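Local coordinates for putative cell adhesion protein (Parabacteroides distasonis, PDB 3LIU) that probably serves as a fimbrillin of the FimA/Mfa1 family, a subunit built into pili through which the bacterium would adhere, at residues 119-124 against 281-286; 141-146 against 153-158; 269-272 against 276-279. One frame throughout, in Å; residues are numbered along the deposited sequence.

Interaction 1 of 3, residues 119-124 against 281-286; sequences ETLTKG and EFYVYE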
ATOM      1  N   GLU A 119       5.290   4.391   7.102  1.00 14.56           N
ATOM      2  CA  GLU A 119       3.854   3.992   7.194  1.00 14.59           C
ATOM      3  C   GLU A 119       3.539   3.084   8.388  1.00 12.66           C
ATOM      4  O   GLU A 119       3.453   1.874   8.260  1.00 12.46           O
ATOM      5  CB  GLU A 119       3.377   3.349   5.892  1.00 16.50           C
ATOM      6  CG  GLU A 119       3.612   4.204   4.656  1.00 17.50           C
ATOM      7  CD  GLU A 119       2.727   5.461   4.592  1.00 20.93           C
ATOM      8  OE1 GLU A 119       1.856   5.696   5.482  1.00 18.18           O
ATOM      9  OE2 GLU A 119       2.944   6.246   3.650  1.00 11.51           O
ATOM     10  N   THR A 120       3.368   3.705   9.539  1.00 11.65           N
ATOM     11  CA  THR A 120       2.963   3.030  10.776  1.00 14.87           C
ATOM     12  C   THR A 120       1.603   3.521  11.265  1.00 13.67           C
ATOM     13  O   THR A 120       1.143   4.615  10.912  1.00 14.89           O
ATOM     14  CB  THR A 120       3.972   3.311  11.886  1.00 16.60           C
ATOM     15  OG1 THR A 120       3.952   4.717  12.155  1.00 21.27           O
ATOM     16  CG2 THR A 120       5.408   2.880  11.441  1.00 13.89           C
ATOM     17  N   LEU A 121       0.960   2.716  12.099  1.00 14.49           N
ATOM     18  CA  LEU A 121      -0.285   3.125  12.691  1.00 14.44           C
ATOM     19  C   LEU A 121      -0.007   4.293  13.620  1.00 12.97           C
ATOM     20  O   LEU A 121      -0.829   5.133  13.768  1.00 14.81           O
ATOM     21  CB  LEU A 121      -1.009   1.966  13.385  1.00 13.44           C
ATOM     22  CG  LEU A 121      -1.405   0.795  12.503  1.00 15.47           C
ATOM     23  CD1 LEU A 121      -2.199  -0.226  13.322  1.00 23.64           C
ATOM     24  CD2 LEU A 121      -2.191   1.278  11.264  1.00 16.31           C
ATOM     25  N   THR A 122       1.179   4.405  14.187  1.00 17.12           N
ATOM     26  CA  THR A 122       1.470   5.614  14.997  1.00 17.86           C
ATOM     27  C   THR A 122       1.466   6.910  14.220  1.00 15.20           C
ATOM     28  O   THR A 122       0.860   7.865  14.661  1.00 14.37           O
ATOM     29  CB  THR A 122       2.763   5.495  15.788  1.00 19.32           C
ATOM     30  OG1 THR A 122       2.695   4.300  16.558  1.00 26.96           O
ATOM     31  CG2 THR A 122       2.916   6.682  16.732  1.00 19.59           C
ATOM     32  N   LYS A 123       2.097   6.954  13.043  1.00 16.89           N
ATOM     33  CA  LYS A 123       1.965   8.137  12.171  1.00 15.43           C
ATOM     34  C   LYS A 123       0.535   8.315  11.684  1.00 16.73           C
ATOM     35  O   LYS A 123       0.037   9.456  11.509  1.00 14.90           O
ATOM     36  CB  LYS A 123       2.869   8.040  10.948  1.00 18.29           C
ATOM     37  CG  LYS A 123       2.662   9.226   9.962  1.00 20.92           C
ATOM     38  CD  LYS A 123       3.641   9.170   8.814  1.00 15.43           C
ATOM     39  CE  LYS A 123       3.240   8.104   7.768  1.00 13.51           C
ATOM     40  NZ  LYS A 123       2.041   8.391   7.037  1.00 15.41           N
ATOM     41  N   GLY A 124      -0.132   7.185  11.454  1.00 15.37           N
ATOM     42  CA  GLY A 124      -1.295   7.191  10.588  1.00 14.10           C
ATOM     43  C   GLY A 124      -0.808   6.889   9.183  1.00 12.61           C
ATOM     44  O   GLY A 124       0.278   7.287   8.791  1.00 15.38           O
ATOM     45  N   GLU A 281      -1.179  -8.264   9.069  1.00 13.82           N
ATOM     46  CA  GLU A 281      -1.222  -7.443   7.853  1.00 16.39           C
ATOM     47  C   GLU A 281       0.119  -6.745   7.612  1.00 18.02           C
ATOM     48  O   GLU A 281       0.699  -6.210   8.554  1.00 18.01           O
ATOM     49  CB  GLU A 281      -2.326  -6.408   7.940  1.00 17.19           C
ATOM     50  CG  GLU A 281      -3.704  -7.008   7.804  1.00 19.13           C
ATOM     51  CD  GLU A 281      -4.824  -5.995   8.001  1.00 22.58           C
ATOM     52  OE1 GLU A 281      -4.790  -4.873   7.422  1.00 20.03           O
ATOM     53  OE2 GLU A 281      -5.757  -6.341   8.730  1.00 19.19           O
ATOM     54  N   PHE A 282       0.600  -6.788   6.357  1.00 14.31           N
ATOM     55  CA  PHE A 282       1.794  -6.086   5.930  1.00 14.19           C
ATOM     56  C   PHE A 282       1.349  -4.969   5.011  1.00 14.05           C
ATOM     57  O   PHE A 282       0.540  -5.206   4.121  1.00 14.21           O
ATOM     58  CB  PHE A 282       2.718  -7.023   5.107  1.00 14.62           C
ATOM     59  CG  PHE A 282       3.285  -8.187   5.904  1.00 11.95           C
ATOM     60  CD1 PHE A 282       4.337  -8.000   6.794  1.00 14.14           C
ATOM     61  CD2 PHE A 282       2.742  -9.453   5.792  1.00 10.79           C
ATOM     62  CE1 PHE A 282       4.871  -9.096   7.536  1.00 12.20           C
ATOM     63  CE2 PHE A 282       3.262 -10.526   6.528  1.00 12.89           C
ATOM     64  CZ  PHE A 282       4.337 -10.337   7.390  1.00 15.51           C
ATOM     65  N   TYR A 283       1.948  -3.790   5.168  1.00 11.63           N
ATOM     66  CA  TYR A 283       1.633  -2.635   4.383  1.00 11.40           C
ATOM     67  C   TYR A 283       2.727  -2.371   3.358  1.00 12.94           C
ATOM     68  O   TYR A 283       3.925  -2.350   3.684  1.00 11.41           O
ATOM     69  CB  TYR A 283       1.466  -1.389   5.270  1.00 13.75           C
ATOM     70  CG  TYR A 283       0.448  -1.481   6.365  1.00 13.52           C
ATOM     71  CD1 TYR A 283      -0.793  -2.112   6.150  1.00 20.75           C
ATOM     72  CD2 TYR A 283       0.700  -0.938   7.621  1.00 18.29           C
ATOM     73  CE1 TYR A 283      -1.727  -2.232   7.174  1.00 20.81           C
ATOM     74  CE2 TYR A 283      -0.246  -1.012   8.629  1.00 21.77           C
ATOM     75  CZ  TYR A 283      -1.457  -1.646   8.398  1.00 21.81           C
ATOM     76  OH  TYR A 283      -2.391  -1.750   9.405  1.00 14.57           O
ATOM     77  N   VAL A 284       2.292  -2.124   2.121  1.00 12.76           N
ATOM     78  CA  VAL A 284       3.214  -1.978   1.005  1.00 12.53           C
ATOM     79  C   VAL A 284       2.633  -0.896   0.110  1.00 10.79           C
ATOM     80  O   VAL A 284       1.430  -0.580   0.212  1.00 12.75           O
ATOM     81  CB  VAL A 284       3.389  -3.327   0.185  1.00 11.47           C
ATOM     82  CG1 VAL A 284       3.993  -4.417   1.018  1.00 11.60           C
ATOM     83  CG2 VAL A 284       2.063  -3.803  -0.395  1.00 10.96           C
ATOM     84  N   TYR A 285       3.457  -0.333  -0.767  1.00 13.31           N
ATOM     85  CA  TYR A 285       2.953   0.596  -1.787  1.00 12.21           C
ATOM     86  C   TYR A 285       2.588  -0.202  -3.056  1.00 11.72           C
ATOM     87  O   TYR A 285       2.860  -1.424  -3.167  1.00 10.67           O
ATOM     88  CB  TYR A 285       3.973   1.715  -2.106  1.00 12.82           C
ATOM     89  CG  TYR A 285       4.234   2.751  -1.009  1.00 10.24           C
ATOM     90  CD1 TYR A 285       3.206   3.248  -0.218  1.00 10.66           C
ATOM     91  CD2 TYR A 285       5.510   3.268  -0.807  1.00  9.54           C
ATOM     92  CE1 TYR A 285       3.427   4.193   0.747  1.00 11.50           C
ATOM     93  CE2 TYR A 285       5.744   4.258   0.184  1.00 10.64           C
ATOM     94  CZ  TYR A 285       4.714   4.692   0.947  1.00  7.57           C
ATOM     95  OH  TYR A 285       4.880   5.610   1.951  1.00  7.21           O
ATOM     96  N   GLU A 286       2.031   0.502  -4.035  1.00 12.14           N
ATOM     97  CA  GLU A 286       1.654  -0.146  -5.286  1.00 11.43           C
ATOM     98  C   GLU A 286       2.858  -0.715  -5.994  1.00  9.16           C
ATOM     99  O   GLU A 286       3.949  -0.134  -5.995  1.00 10.17           O
ATOM    100  CB  GLU A 286       0.930   0.811  -6.244  1.00  9.09           C
ATOM    101  CG  GLU A 286      -0.381   1.366  -5.699  1.00 16.11           C
ATOM    102  CD  GLU A 286      -1.276   1.975  -6.774  1.00 16.23           C
ATOM    103  OE1 GLU A 286      -0.742   2.691  -7.652  1.00 14.43           O
ATOM    104  OE2 GLU A 286      -2.524   1.792  -6.682  1.00 12.31           O
TER
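The ring of Y285 meets E119 at its edge: OE2 lies in the ring plane beyond the hydroxyl, and the carboxylate is turned 82° from that plane. Y283 presents its own edge to the same residue, with CD2 4.0 Å from the backbone O of E119, while CD2 of L121 comes in obliquely beside the phenol end, 3.6 Å from OH of Y283. E119 OE2 receives the hydrogen of Y285 OH (2.7 Å) on its anti lone pair, the one turned away from OE1. CG of E119, placed beside the backbone N by chi1 of -54°, lies 3.3 Å from OH of Y285, and the bend at chi2 turns the carboxylate to that hydroxyl. The other oxygen, OE1, is met from above the carboxylate plane by NZ of K123, a salt bridge of 3.1 Å, and T126 OG1 is a further partner of OE2. Glutamate suits this buried place because its two oxygens serve a phenol, an ammonium and a threonine hydroxyl together. Without the carboxylate, as with an alanine here, the Y285 hydroxyl would probably lose its acceptor and the K123 ammonium its countercharge. T120 OG1 accepts from K123 N in an ST motif. The 119-124 loop links strands 113-115 and 127-136, whereas strand 282-284 pairs antiparallel with strand 172-185; E119 and Y285 both rest on V175 of that strand and on I114.

Interaction 2 of 3, residues 141-146 against 153-158; sequences TNYIGY and ITVKDI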
ATOM      1  N   THR A 141     -15.550  33.244   3.837  1.00 20.07           N
ATOM      2  CA  THR A 141     -15.157  31.891   4.168  1.00 19.49           C
ATOM      3  C   THR A 141     -15.671  30.863   3.121  1.00 19.59           C
ATOM      4  O   THR A 141     -16.880  30.679   2.954  1.00 19.91           O
ATOM      5  CB  THR A 141     -15.583  31.505   5.606  1.00 21.05           C
ATOM      6  OG1 THR A 141     -14.942  32.382   6.541  1.00 23.96           O
ATOM      7  CG2 THR A 141     -15.163  30.049   5.923  1.00 15.62           C
ATOM      8  N   ASN A 142     -14.748  30.217   2.408  1.00 15.78           N
ATOM      9  CA  ASN A 142     -15.115  29.141   1.489  1.00 16.03           C
ATOM     10  C   ASN A 142     -15.020  27.795   2.192  1.00 15.69           C
ATOM     11  O   ASN A 142     -14.008  27.496   2.838  1.00 14.06           O
ATOM     12  CB  ASN A 142     -14.223  29.106   0.256  1.00 17.79           C
ATOM     13  CG  ASN A 142     -14.400  30.318  -0.611  1.00 16.66           C
ATOM     14  OD1 ASN A 142     -15.232  30.324  -1.526  1.00 15.82           O
ATOM     15  ND2 ASN A 142     -13.625  31.348  -0.339  1.00 11.56           N
ATOM     16  N   TYR A 143     -16.059  26.981   2.028  1.00 10.47           N
ATOM     17  CA  TYR A 143     -16.075  25.665   2.635  1.00 12.32           C
ATOM     18  C   TYR A 143     -15.952  24.580   1.560  1.00 11.62           C
ATOM     19  O   TYR A 143     -16.536  24.697   0.470  1.00 13.04           O
ATOM     20  CB  TYR A 143     -17.384  25.481   3.413  1.00 14.01           C
ATOM     21  CG  TYR A 143     -17.548  26.382   4.607  1.00 13.56           C
ATOM     22  CD1 TYR A 143     -16.867  26.116   5.775  1.00 20.97           C
ATOM     23  CD2 TYR A 143     -18.413  27.471   4.571  1.00 15.75           C
ATOM     24  CE1 TYR A 143     -16.996  26.918   6.862  1.00 20.38           C
ATOM     25  CE2 TYR A 143     -18.559  28.283   5.667  1.00 20.56           C
ATOM     26  CZ  TYR A 143     -17.834  27.994   6.812  1.00 22.24           C
ATOM     27  OH  TYR A 143     -17.931  28.752   7.940  1.00 21.23           O
ATOM     28  N   ILE A 144     -15.177  23.539   1.861  1.00 14.07           N
ATOM     29  CA  ILE A 144     -15.140  22.347   1.039  1.00 11.45           C
ATOM     30  C   ILE A 144     -15.467  21.149   1.891  1.00 12.19           C
ATOM     31  O   ILE A 144     -14.718  20.776   2.823  1.00 11.95           O
ATOM     32  CB  ILE A 144     -13.780  22.167   0.352  1.00 13.93           C
ATOM     33  CG1 ILE A 144     -13.508  23.370  -0.556  1.00 13.08           C
ATOM     34  CG2 ILE A 144     -13.742  20.821  -0.412  1.00 11.27           C
ATOM     35  CD1 ILE A 144     -12.116  23.366  -1.223  1.00 15.01           C
ATOM     36  N   GLY A 145     -16.601  20.538   1.574  1.00 12.72           N
ATOM     37  CA  GLY A 145     -17.028  19.311   2.221  1.00 11.92           C
ATOM     38  C   GLY A 145     -18.059  19.467   3.323  1.00 12.94           C
ATOM     39  O   GLY A 145     -18.342  18.495   4.026  1.00 16.81           O
ATOM     40  N   TYR A 146     -18.646  20.660   3.459  1.00 11.98           N
ATOM     41  CA  TYR A 146     -19.549  20.944   4.577  1.00 14.13           C
ATOM     42  C   TYR A 146     -21.022  20.863   4.201  1.00 16.98           C
ATOM     43  O   TYR A 146     -21.891  21.079   5.047  1.00 19.14           O
ATOM     44  CB  TYR A 146     -19.247  22.331   5.137  1.00 11.76           C
ATOM     45  CG  TYR A 146     -18.023  22.411   5.974  1.00 15.75           C
ATOM     46  CD1 TYR A 146     -16.753  22.424   5.397  1.00 19.81           C
ATOM     47  CD2 TYR A 146     -18.120  22.491   7.358  1.00 21.25           C
ATOM     48  CE1 TYR A 146     -15.615  22.523   6.190  1.00 21.71           C
ATOM     49  CE2 TYR A 146     -16.997  22.599   8.153  1.00 19.51           C
ATOM     50  CZ  TYR A 146     -15.748  22.592   7.567  1.00 21.02           C
ATOM     51  OH  TYR A 146     -14.646  22.699   8.381  1.00 26.20           O
ATOM     52  N   ILE A 153     -23.851  28.851   3.134  1.00 21.10           N
ATOM     53  CA  ILE A 153     -24.152  28.108   4.340  1.00 20.35           C
ATOM     54  C   ILE A 153     -23.566  28.842   5.532  1.00 21.14           C
ATOM     55  O   ILE A 153     -22.806  29.813   5.362  1.00 23.71           O
ATOM     56  CB  ILE A 153     -23.623  26.664   4.287  1.00 21.49           C
ATOM     57  CG1 ILE A 153     -22.085  26.616   4.322  1.00 20.70           C
ATOM     58  CG2 ILE A 153     -24.197  25.958   3.066  1.00 19.48           C
ATOM     59  CD1 ILE A 153     -21.518  25.192   4.499  1.00 21.06           C
ATOM     60  N   THR A 154     -23.945  28.403   6.728  1.00 20.87           N
ATOM     61  CA  THR A 154     -23.337  28.909   7.968  1.00 21.43           C
ATOM     62  C   THR A 154     -22.888  27.749   8.819  1.00 20.95           C
ATOM     63  O   THR A 154     -23.610  26.768   9.005  1.00 23.15           O
ATOM     64  CB  THR A 154     -24.282  29.852   8.752  1.00 21.30           C
ATOM     65  OG1 THR A 154     -24.454  31.047   7.995  1.00 23.35           O
ATOM     66  CG2 THR A 154     -23.693  30.224  10.112  1.00 21.66           C
ATOM     67  N   VAL A 155     -21.655  27.846   9.282  1.00 22.56           N
ATOM     68  CA  VAL A 155     -21.047  26.814  10.079  1.00 22.83           C
ATOM     69  C   VAL A 155     -20.501  27.518  11.326  1.00 24.56           C
ATOM     70  O   VAL A 155     -19.672  28.455  11.240  1.00 25.27           O
ATOM     71  CB  VAL A 155     -19.959  26.081   9.274  1.00 23.44           C
ATOM     72  CG1 VAL A 155     -19.404  24.912  10.061  1.00 19.90           C
ATOM     73  CG2 VAL A 155     -20.534  25.615   7.933  1.00 19.81           C
ATOM     74  N   LYS A 156     -21.026  27.112  12.480  1.00 25.63           N
ATOM     75  CA  LYS A 156     -20.650  27.725  13.765  1.00 25.95           C
ATOM     76  C   LYS A 156     -20.701  29.243  13.694  1.00 25.38           C
ATOM     77  O   LYS A 156     -19.764  29.922  14.099  1.00 29.72           O
ATOM     78  CB  LYS A 156     -19.257  27.232  14.164  1.00 24.57           C
ATOM     79  CG  LYS A 156     -19.191  25.720  14.096  1.00 29.12           C
ATOM     80  CD  LYS A 156     -18.162  25.090  15.006  1.00 29.14           C
ATOM     81  CE  LYS A 156     -18.295  23.560  14.944  1.00 36.47           C
ATOM     82  NZ  LYS A 156     -17.334  22.821  15.848  1.00 33.18           N
ATOM     83  N   ASP A 157     -21.801  29.761  13.150  1.00 26.46           N
ATOM     84  CA  ASP A 157     -22.093  31.209  13.052  1.00 26.57           C
ATOM     85  C   ASP A 157     -21.193  31.997  12.089  1.00 25.25           C
ATOM     86  O   ASP A 157     -21.375  33.217  11.948  1.00 24.40           O
ATOM     87  CB  ASP A 157     -22.078  31.883  14.445  1.00 27.86           C
ATOM     88  CG  ASP A 157     -22.609  30.973  15.547  1.00 33.91           C
ATOM     89  OD1 ASP A 157     -23.841  30.970  15.775  1.00 35.55           O
ATOM     90  OD2 ASP A 157     -21.790  30.255  16.181  1.00 40.19           O
ATOM     91  N   ILE A 158     -20.225  31.320  11.458  1.00 23.69           N
ATOM     92  CA  ILE A 158     -19.423  31.884  10.364  1.00 21.35           C
ATOM     93  C   ILE A 158     -20.129  31.529   9.061  1.00 23.55           C
ATOM     94  O   ILE A 158     -20.133  30.344   8.628  1.00 23.71           O
ATOM     95  CB  ILE A 158     -17.970  31.277  10.249  1.00 21.00           C
ATOM     96  CG1 ILE A 158     -17.261  31.167  11.602  1.00 24.06           C
ATOM     97  CG2 ILE A 158     -17.134  32.076   9.241  1.00 20.50           C
ATOM     98  CD1 ILE A 158     -17.001  32.454  12.292  1.00 27.14           C
TER
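A type I' beta turn from V155 to I158, joining the antiparallel strands 151-155 and 158-162, is packed here against the aromatic side chains of strand 141-144 and the residues after it. Y143 reaches to the turn and donates from OH to the carbonyl O of I158 (2.8 Å), approaching from 43° above the carbonyl plane. V155 N reaches the same oxygen from the opposite face, so two donors grip it. Tyrosine fits because its length brings the hydroxyl to the turn while its ring stays among apolar groups. Over one face lies CG2 of V155 in a CH-pi contact, 3.9 Å from the centroid of the Y143 ring; T141 CG2 covers the opposite face. I153 extends CG1 obliquely to CD2 of Y143 (3.8 Å), and its CD1 goes on to CB of Y146. V155, branched at CB, serves both tyrosines: with CG1 anti to the backbone N (chi1 -175°), that methyl meets CE2 of Y146 at 3.8 Å while CG2 stays over Y143. At the turn's far end, I158 CG2 touches T141 OG1. Strand 141-144 runs parallel to both its neighbours, 16-24 and 158-162, and Y146 also packs on A20 and A22 of strand 16-24.

Interaction 3 of 3, residues 269-272 against 276-279; sequences KKHV and PALN
H271 folds its side chain onto P276 and A277 across the short loop that follows strand 268-270, and one imidazole-to-backbone hydrogen bond ties the two limbs of this loop together. Followed outward, the histidine begins with CB against the methyl CB of A277, 3.7 Å away. CG passes next beside the amide N of A277. With CG anti to the backbone N (chi1 -172°), the ring is carried to where ND1 faces that amide. ND1 of H271 accepts the hydrogen of A277 N at 2.9 Å, and the bond is fairly straight, with an N-H...acceptor angle of 161°. The donor is only 3° out of the imidazole plane, as an in-plane nitrogen lone pair requires, and the bond therefore also fixes the rotation of the ring. Beyond it, CE1 of H271 lies 3.5 Å from CB of P276, the proline ring crossing the imidazole obliquely. Histidine suits the place because a ring nitrogen close to its own backbone can stand in for a carbonyl acceptor, while neighbouring carbons pack on proline.

Proline in turn restricts the chain just before the bonded amide, and alanine is small enough to sit close to the strand end: the backbones approach to 4.4 Å between CA of H271 and CA of A277. A277 is buried, and its methyl also contacts L200 and V203 of strand 193-213, the antiparallel partner of strand 268-270. K269 lies along A277, its CG 3.8 Å from A277 CA; the bend at chi2 then carries the rest of the side chain on toward P276. Its ammonium forms a salt bridge with D275, which ties the end of the lysine side chain to the intervening loop. Along the way, CE of K269 passes 3.6 Å from the carbonyl O of P276.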
ATOM      1  N   LYS A 269       7.420 -11.554   9.714  1.00 14.12           N
ATOM      2  CA  LYS A 269       6.778 -11.931  10.959  1.00 16.29           C
ATOM      3  C   LYS A 269       6.993 -13.405  11.237  1.00 17.93           C
ATOM      4  O   LYS A 269       6.631 -14.282  10.416  1.00 13.11           O
ATOM      5  CB  LYS A 269       5.280 -11.681  10.885  1.00 17.66           C
ATOM      6  CG  LYS A 269       4.514 -11.950  12.163  1.00 21.33           C
ATOM      7  CD  LYS A 269       4.368 -10.718  13.034  1.00 31.27           C
ATOM      8  CE  LYS A 269       3.595 -11.019  14.323  1.00 33.35           C
ATOM      9  NZ  LYS A 269       4.486 -11.537  15.388  1.00 46.68           N
ATOM     10  N   LYS A 270       7.547 -13.664  12.408  1.00 16.10           N
ATOM     11  CA  LYS A 270       7.643 -15.005  12.967  1.00 22.16           C
ATOM     12  C   LYS A 270       6.258 -15.473  13.459  1.00 21.53           C
ATOM     13  O   LYS A 270       5.513 -14.678  14.005  1.00 19.60           O
ATOM     14  CB  LYS A 270       8.654 -14.977  14.116  1.00 22.18           C
ATOM     15  CG  LYS A 270       8.941 -16.327  14.766  1.00 32.12           C
ATOM     16  CD  LYS A 270      10.126 -16.228  15.758  1.00 37.63           C
ATOM     17  CE  LYS A 270      10.537 -17.612  16.277  1.00 42.47           C
ATOM     18  NZ  LYS A 270      12.011 -17.710  16.551  1.00 45.53           N
ATOM     19  N   HIS A 271       5.924 -16.745  13.232  1.00 22.85           N
ATOM     20  CA  HIS A 271       4.676 -17.349  13.717  1.00 25.12           C
ATOM     21  C   HIS A 271       4.913 -18.047  15.049  1.00 26.71           C
ATOM     22  O   HIS A 271       5.676 -18.975  15.119  1.00 23.57           O
ATOM     23  CB  HIS A 271       4.133 -18.379  12.713  1.00 25.12           C
ATOM     24  CG  HIS A 271       2.760 -18.901  13.051  1.00 27.76           C
ATOM     25  ND1 HIS A 271       1.643 -18.095  13.095  1.00 25.67           N
ATOM     26  CD2 HIS A 271       2.321 -20.158  13.315  1.00 25.39           C
ATOM     27  CE1 HIS A 271       0.580 -18.822  13.393  1.00 25.80           C
ATOM     28  NE2 HIS A 271       0.961 -20.080  13.517  1.00 24.02           N
ATOM     29  N   VAL A 272       4.265 -17.564  16.100  1.00 33.49           N
ATOM     30  CA  VAL A 272       4.283 -18.211  17.427  1.00 37.72           C
ATOM     31  C   VAL A 272       2.851 -18.211  17.987  1.00 40.61           C
ATOM     32  O   VAL A 272       2.123 -17.238  17.786  1.00 40.76           O
ATOM     33  CB  VAL A 272       5.294 -17.526  18.402  1.00 36.87           C
ATOM     34  CG1 VAL A 272       6.732 -17.703  17.882  1.00 36.37           C
ATOM     35  CG2 VAL A 272       4.969 -16.047  18.610  1.00 35.50           C
ATOM     36  N   PRO A 276       0.708 -14.712  16.294  1.00 32.24           N
ATOM     37  CA  PRO A 276       0.744 -15.420  15.019  1.00 30.89           C
ATOM     38  C   PRO A 276       1.114 -14.560  13.820  1.00 27.63           C
ATOM     39  O   PRO A 276       0.924 -13.355  13.840  1.00 25.62           O
ATOM     40  CB  PRO A 276      -0.694 -15.956  14.861  1.00 30.50           C
ATOM     41  CG  PRO A 276      -1.545 -15.056  15.701  1.00 32.13           C
ATOM     42  CD  PRO A 276      -0.672 -14.393  16.718  1.00 30.03           C
ATOM     43  N   ALA A 277       1.652 -15.227  12.795  1.00 27.02           N
ATOM     44  CA  ALA A 277       1.950 -14.645  11.507  1.00 27.62           C
ATOM     45  C   ALA A 277       0.694 -14.662  10.636  1.00 27.30           C
ATOM     46  O   ALA A 277       0.540 -13.856   9.727  1.00 24.98           O
ATOM     47  CB  ALA A 277       3.088 -15.424  10.840  1.00 24.85           C
ATOM     48  N   LEU A 278      -0.197 -15.603  10.928  1.00 27.32           N
ATOM     49  CA  LEU A 278      -1.497 -15.690  10.262  1.00 25.67           C
ATOM     50  C   LEU A 278      -2.360 -14.466  10.543  1.00 21.84           C
ATOM     51  O   LEU A 278      -2.496 -14.032  11.674  1.00 21.48           O
ATOM     52  CB  LEU A 278      -2.258 -16.932  10.738  1.00 24.10           C
ATOM     53  CG  LEU A 278      -1.933 -18.271  10.105  1.00 28.55           C
ATOM     54  CD1 LEU A 278      -2.899 -19.294  10.668  1.00 29.22           C
ATOM     55  CD2 LEU A 278      -2.051 -18.187   8.586  1.00 28.92           C
ATOM     56  N   ASN A 279      -2.957 -13.944   9.486  1.00 19.38           N
ATOM     57  CA  ASN A 279      -3.712 -12.736   9.518  1.00 19.72           C
ATOM     58  C   ASN A 279      -2.939 -11.459   9.891  1.00 15.97           C
ATOM     59  O   ASN A 279      -3.528 -10.430  10.025  1.00 16.08           O
ATOM     60  CB  ASN A 279      -4.957 -12.936  10.391  1.00 20.29           C
ATOM     61  CG  ASN A 279      -5.819 -14.088   9.885  1.00 23.24           C
ATOM     62  OD1 ASN A 279      -6.215 -14.962  10.639  1.00 34.06           O
ATOM     63  ND2 ASN A 279      -6.078 -14.101   8.600  1.00 23.49           N
TER

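How the interactions relate
Interaction 1 is the most central of the three and partly buried; interactions 2 and 3 are surface contacts. The chemistry of interaction 1 follows its place: a buried carboxylate shared by polar partners, whereas interaction 2 relies on aromatic and branched aliphatic packing around one hydrogen bond from a tyrosine hydroxyl, and interaction 3 on an imidazole accepting from the backbone. Interactions 1 and 3 are neighbours, with centres about 17 Å apart: strands 268-270 and 282-284 are consecutive, and F282 CZ packs 3.9 Å from K269 CB. Interaction 2 stands apart, its centre about 33 Å from that of interaction 1 and 48 Å from that of interaction 3. Both other contacts nest in the long chain excursion closed by interaction 1.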